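Local coordinates for protein benzoate transport porin BenP (Acinetobacter baumannii AB307-0294, PDB 5DL8) that forms an outer-membrane beta-barrel porin that probably lets small solutes such as benzoate pass, at residues I333-G345 and H357-Q370. Numbering follows the deposited sequence.
Sequences IPGLNAMVKYVYG and HETESNVILNYAFQ. With C8E ((hydroxyethyloxy)tri(ethyloxy)octane), chain C.
N366 ND2 donates to N337 OD1 at 3.1 Å, an almost straight bond across a hydrogen-bonded pair. N337 OD1 lies in the amide plane of N366, yet the two amide planes are 56° apart. N337 has CG between its backbone N and carbonyl carbon (chi1 64°), which swings OD1 over to the partner strand. N366 OD1 is also held, by Q380.

On this face K341 brings CE 4.0 Å from I364 CD1. The other face carries aliphatic and aromatic groups, with T359 and S361 among them. A338 CB and L365 CD2 are tight at 3.4 Å, and T359 CG2 meets the ring edge of Y344 at CD1, 3.7 Å away. Far from the hairpin connection, beside the type II turn I333–L336, L336 CB touches the ring edge of Y367. A water bridges Y367 OH and P334 O, and detergent C19 lies 3.6 Å from that hydroxyl.

Paired backbone bonds from N337–N366 to G345–E358 make this an antiparallel barrel hairpin. E358 forms a salt bridge with K315 and a hydrogen bond with Y386; E360 is hydrogen-bonded to T311 and A310 N. The more polar N337 face is consistent with a pore lining, the Y367 face with lipid.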
loop_
_atom_site.group_PDB
_atom_site.type_symbol
_atom_site.label_atom_id
_atom_site.label_comp_id
_atom_site.label_asym_id
_atom_site.label_seq_id
_atom_site.Cartn_x
_atom_site.Cartn_y
_atom_site.Cartn_z
ATOM N N ILE A 333 -12.603 -11.904 23.995
ATOM C CA ILE A 333 -13.104 -12.530 22.767
ATOM C C ILE A 333 -11.973 -12.844 21.753
ATOM O O ILE A 333 -11.565 -11.930 20.955
ATOM C CB ILE A 333 -14.109 -11.595 22.113
ATOM C CG1 ILE A 333 -15.061 -11.075 23.184
ATOM C CG2 ILE A 333 -14.798 -12.265 20.910
ATOM C CD1 ILE A 333 -16.260 -10.385 22.578
ATOM N N PRO A 334 -11.482 -14.123 21.722
ATOM C CA PRO A 334 -10.323 -14.322 20.807
ATOM C C PRO A 334 -10.667 -14.034 19.370
ATOM O O PRO A 334 -11.807 -14.158 18.984
ATOM C CB PRO A 334 -9.914 -15.785 21.017
ATOM C CG PRO A 334 -10.410 -16.098 22.396
ATOM C CD PRO A 334 -11.726 -15.342 22.534
ATOM N N GLY A 335 -9.668 -13.555 18.642
ATOM C CA GLY A 335 -9.813 -13.148 17.282
ATOM C C GLY A 335 -10.462 -11.804 17.074
ATOM O O GLY A 335 -10.511 -11.410 15.968
ATOM N N LEU A 336 -10.959 -11.105 18.087
ATOM C CA LEU A 336 -11.439 -9.726 17.922
ATOM C C LEU A 336 -10.415 -8.582 18.323
ATOM O O LEU A 336 -9.872 -8.525 19.481
ATOM C CB LEU A 336 -12.672 -9.581 18.794
ATOM C CG LEU A 336 -13.377 -8.222 18.792
ATOM C CD1 LEU A 336 -14.008 -7.929 17.444
ATOM C CD2 LEU A 336 -14.441 -8.099 19.899
ATOM N N ASN A 337 -10.218 -7.652 17.405
ATOM C CA ASN A 337 -9.513 -6.400 17.640
ATOM C C ASN A 337 -10.110 -5.170 16.880
ATOM O O ASN A 337 -10.857 -5.295 15.865
ATOM C CB ASN A 337 -7.999 -6.513 17.357
ATOM C CG ASN A 337 -7.704 -6.817 15.923
ATOM O OD1 ASN A 337 -7.859 -5.980 15.075
ATOM N ND2 ASN A 337 -7.303 -8.014 15.647
ATOM N N ALA A 338 -9.887 -4.033 17.492
ATOM C CA ALA A 338 -10.436 -2.782 17.090
ATOM C C ALA A 338 -9.318 -1.722 17.177
ATOM O O ALA A 338 -8.425 -1.760 18.064
ATOM C CB ALA A 338 -11.583 -2.338 17.946
ATOM N N MET A 339 -9.428 -0.789 16.262
ATOM C CA MET A 339 -8.535 0.371 16.152
ATOM C C MET A 339 -9.276 1.631 15.699
ATOM O O MET A 339 -10.061 1.622 14.731
ATOM C CB MET A 339 -7.327 0.052 15.269
ATOM C CG MET A 339 -6.386 1.248 15.244
ATOM S SD MET A 339 -4.750 0.977 14.585
ATOM C CE MET A 339 -4.140 0.076 16.068
ATOM N N VAL A 340 -9.076 2.704 16.426
ATOM C CA VAL A 340 -9.603 4.021 16.089
ATOM C C VAL A 340 -8.395 5.020 15.815
ATOM O O VAL A 340 -7.400 5.104 16.615
ATOM C CB VAL A 340 -10.368 4.513 17.311
ATOM C CG1 VAL A 340 -10.878 5.909 17.107
ATOM C CG2 VAL A 340 -11.558 3.559 17.553
ATOM N N LYS A 341 -8.468 5.781 14.772
ATOM C CA LYS A 341 -7.436 6.815 14.399
ATOM C C LYS A 341 -8.182 8.121 14.071
ATOM O O LYS A 341 -9.278 8.018 13.555
ATOM C CB LYS A 341 -6.742 6.417 13.146
ATOM C CG LYS A 341 -6.233 5.029 13.213
ATOM C CD LYS A 341 -5.460 4.696 11.922
ATOM C CE LYS A 341 -4.869 3.289 11.944
ATOM N NZ LYS A 341 -4.425 3.041 10.532
ATOM N N TYR A 342 -7.634 9.272 14.445
ATOM C CA TYR A 342 -8.174 10.605 14.201
ATOM C C TYR A 342 -7.001 11.524 13.713
ATOM O O TYR A 342 -5.987 11.499 14.341
ATOM C CB TYR A 342 -8.738 11.229 15.482
ATOM C CG TYR A 342 -9.567 12.528 15.290
ATOM C CD1 TYR A 342 -10.948 12.412 15.002
ATOM C CD2 TYR A 342 -9.029 13.863 15.448
ATOM C CE1 TYR A 342 -11.770 13.526 14.837
ATOM C CE2 TYR A 342 -9.882 15.018 15.315
ATOM C CZ TYR A 342 -11.254 14.819 14.998
ATOM O OH TYR A 342 -12.268 15.794 14.824
ATOM N N VAL A 343 -7.161 12.257 12.624
ATOM C CA VAL A 343 -6.210 13.194 12.086
ATOM C C VAL A 343 -6.876 14.530 11.840
ATOM O O VAL A 343 -7.968 14.594 11.288
ATOM C CB VAL A 343 -5.634 12.672 10.762
ATOM C CG1 VAL A 343 -4.452 13.467 10.210
ATOM C CG2 VAL A 343 -5.126 11.298 10.952
ATOM N N TYR A 344 -6.192 15.615 12.229
ATOM C CA TYR A 344 -6.540 16.960 11.874
ATOM C C TYR A 344 -5.376 17.544 11.065
ATOM O O TYR A 344 -4.225 17.336 11.411
ATOM C CB TYR A 344 -6.787 17.764 13.142
ATOM C CG TYR A 344 -6.967 19.262 12.966
ATOM C CD1 TYR A 344 -8.206 19.775 12.690
ATOM C CD2 TYR A 344 -5.912 20.162 13.138
ATOM C CE1 TYR A 344 -8.417 21.145 12.543
ATOM C CE2 TYR A 344 -6.125 21.558 13.027
ATOM C CZ TYR A 344 -7.388 22.017 12.685
ATOM O OH TYR A 344 -7.706 23.340 12.554
ATOM N N GLY A 345 -5.708 18.239 9.974
ATOM C CA GLY A 345 -4.766 18.877 9.085
ATOM C C GLY A 345 -5.209 20.347 8.848
ATOM O O GLY A 345 -6.440 20.659 8.781
ATOM N N HIS A 357 -8.986 23.527 6.528
ATOM C CA HIS A 357 -8.655 22.538 7.498
ATOM C C HIS A 357 -9.511 21.333 7.322
ATOM O O HIS A 357 -10.662 21.429 6.804
ATOM C CB HIS A 357 -8.689 23.166 8.936
ATOM C CG HIS A 357 -10.030 23.662 9.424
ATOM N ND1 HIS A 357 -11.014 22.830 9.932
ATOM C CD2 HIS A 357 -10.519 24.914 9.566
ATOM C CE1 HIS A 357 -12.068 23.537 10.312
ATOM N NE2 HIS A 357 -11.779 24.805 10.124
ATOM N N GLU A 358 -9.019 20.165 7.770
ATOM C CA GLU A 358 -9.818 18.936 7.534
ATOM C C GLU A 358 -9.542 17.885 8.598
ATOM O O GLU A 358 -8.501 17.937 9.261
ATOM C CB GLU A 358 -9.519 18.380 6.125
ATOM C CG GLU A 358 -8.063 17.970 6.030
ATOM C CD GLU A 358 -7.544 17.625 4.638
ATOM O OE1 GLU A 358 -6.292 17.273 4.541
ATOM O OE2 GLU A 358 -8.374 17.671 3.659
ATOM N N THR A 359 -10.463 16.968 8.776
ATOM C CA THR A 359 -10.339 15.901 9.742
ATOM C C THR A 359 -10.695 14.596 9.122
ATOM O O THR A 359 -11.587 14.534 8.260
ATOM C CB THR A 359 -11.210 16.095 11.058
ATOM O OG1 THR A 359 -12.608 16.160 10.740
ATOM C CG2 THR A 359 -10.831 17.309 11.810
ATOM N N GLU A 360 -10.062 13.520 9.559
ATOM C CA GLU A 360 -10.459 12.156 9.113
ATOM C C GLU A 360 -10.400 11.202 10.303
ATOM O O GLU A 360 -9.383 11.136 10.985
ATOM C CB GLU A 360 -9.534 11.622 8.048
ATOM C CG GLU A 360 -10.038 10.275 7.422
ATOM C CD GLU A 360 -9.086 9.622 6.411
ATOM O OE1 GLU A 360 -8.745 10.273 5.379
ATOM O OE2 GLU A 360 -8.695 8.452 6.657
ATOM N N SER A 361 -11.496 10.515 10.573
ATOM C CA SER A 361 -11.556 9.454 11.578
ATOM C C SER A 361 -11.694 8.103 10.854
ATOM O O SER A 361 -12.234 8.033 9.766
ATOM C CB SER A 361 -12.660 9.755 12.640
ATOM O OG SER A 361 -13.912 9.807 12.012
ATOM N N ASN A 362 -11.123 7.085 11.420
ATOM C CA ASN A 362 -11.194 5.719 10.973
ATOM C C ASN A 362 -11.537 4.808 12.179
ATOM O O ASN A 362 -10.857 4.903 13.236
ATOM C CB ASN A 362 -9.782 5.209 10.533
ATOM C CG ASN A 362 -9.175 5.936 9.337
ATOM O OD1 ASN A 362 -9.803 6.745 8.677
ATOM N ND2 ASN A 362 -7.963 5.543 8.998
ATOM N N VAL A 363 -12.433 3.849 11.959
ATOM C CA VAL A 363 -12.704 2.758 12.905
ATOM C C VAL A 363 -12.482 1.423 12.128
ATOM O O VAL A 363 -12.937 1.312 11.013
ATOM C CB VAL A 363 -14.174 2.846 13.472
ATOM C CG1 VAL A 363 -14.486 1.662 14.405
ATOM C CG2 VAL A 363 -14.404 4.136 14.255
ATOM N N ILE A 364 -11.690 0.480 12.670
ATOM C CA ILE A 364 -11.271 -0.777 12.017
ATOM C C ILE A 364 -11.549 -1.875 13.044
ATOM O O ILE A 364 -10.967 -1.863 14.203
ATOM C CB ILE A 364 -9.795 -0.702 11.702
ATOM C CG1 ILE A 364 -9.488 0.557 10.846
ATOM C CG2 ILE A 364 -9.262 -1.975 11.032
ATOM C CD1 ILE A 364 -8.080 1.039 11.065
ATOM N N LEU A 365 -12.474 -2.770 12.666
ATOM C CA LEU A 365 -12.893 -3.891 13.474
ATOM C C LEU A 365 -12.455 -5.185 12.708
ATOM O O LEU A 365 -12.697 -5.262 11.516
ATOM C CB LEU A 365 -14.450 -3.844 13.695
ATOM C CG LEU A 365 -14.990 -2.570 14.445
ATOM C CD1 LEU A 365 -16.460 -2.711 14.874
ATOM C CD2 LEU A 365 -14.185 -2.216 15.705
ATOM N N ASN A 366 -11.724 -6.119 13.375
ATOM C CA ASN A 366 -11.315 -7.385 12.799
ATOM C C ASN A 366 -11.828 -8.515 13.673
ATOM O O ASN A 366 -11.709 -8.390 14.871
ATOM C CB ASN A 366 -9.820 -7.522 12.637
ATOM C CG ASN A 366 -9.314 -6.606 11.577
ATOM O OD1 ASN A 366 -9.663 -6.702 10.351
ATOM N ND2 ASN A 366 -8.552 -5.622 12.029
ATOM N N TYR A 367 -12.452 -9.536 13.083
ATOM C CA TYR A 367 -12.900 -10.709 13.820
ATOM C C TYR A 367 -12.422 -11.929 13.030
ATOM O O TYR A 367 -12.888 -12.129 11.914
ATOM C CB TYR A 367 -14.410 -10.769 14.048
ATOM C CG TYR A 367 -14.748 -11.950 14.952
ATOM C CD1 TYR A 367 -14.265 -12.032 16.309
ATOM C CD2 TYR A 367 -15.362 -13.021 14.485
ATOM C CE1 TYR A 367 -14.542 -13.118 17.125
ATOM C CE2 TYR A 367 -15.624 -14.071 15.298
ATOM C CZ TYR A 367 -15.219 -14.123 16.623
ATOM O OH TYR A 367 -15.539 -15.276 17.379
ATOM N N ALA A 368 -11.472 -12.704 13.545
ATOM C CA ALA A 368 -11.051 -13.935 12.874
ATOM C C ALA A 368 -11.924 -15.088 13.575
ATOM O O ALA A 368 -11.875 -15.276 14.788
ATOM C CB ALA A 368 -9.502 -14.128 13.051
ATOM N N PHE A 369 -12.627 -15.891 12.818
ATOM C CA PHE A 369 -13.446 -16.911 13.403
ATOM C C PHE A 369 -12.562 -17.996 13.988
ATOM O O PHE A 369 -11.543 -18.370 13.387
ATOM C CB PHE A 369 -14.291 -17.542 12.335
ATOM C CG PHE A 369 -15.488 -16.716 11.949
ATOM C CD1 PHE A 369 -16.665 -16.807 12.672
ATOM C CD2 PHE A 369 -15.452 -15.876 10.853
ATOM C CE1 PHE A 369 -17.778 -16.075 12.311
ATOM C CE2 PHE A 369 -16.579 -15.184 10.503
ATOM C CZ PHE A 369 -17.699 -15.243 11.232
ATOM N N GLN A 370 -12.984 -18.527 15.130
ATOM C CA GLN A 370 -12.173 -19.468 15.903
ATOM C C GLN A 370 -12.627 -20.918 15.799
ATOM O O GLN A 370 -11.877 -21.784 16.220
ATOM C CB GLN A 370 -12.210 -19.086 17.367
ATOM C CG GLN A 370 -11.663 -17.669 17.619
ATOM C CD GLN A 370 -10.195 -17.451 17.204
ATOM O OE1 GLN A 370 -9.369 -18.112 17.644
ATOM N NE2 GLN A 370 -9.926 -16.520 16.330
HETATM O O12 C8E C . -20.781 -12.874 14.239
HETATM C C13 C8E C . -20.460 -14.248 14.187
HETATM C C14 C8E C . -19.905 -14.741 15.531
HETATM O O15 C8E C . -20.093 -16.178 15.643
HETATM C C16 C8E C . -19.048 -16.994 16.196
HETATM C C17 C8E C . -18.969 -16.750 17.700
HETATM O O18 C8E C . -18.093 -17.731 18.301
HETATM C C19 C8E C . -17.650 -17.258 19.598
HETATM C C20 C8E C . -17.231 -18.425 20.486
HETATM O O21 C8E C . -16.283 -19.245 19.779
HETATM O O HOH W 1 -14.202 -15.426 19.623
#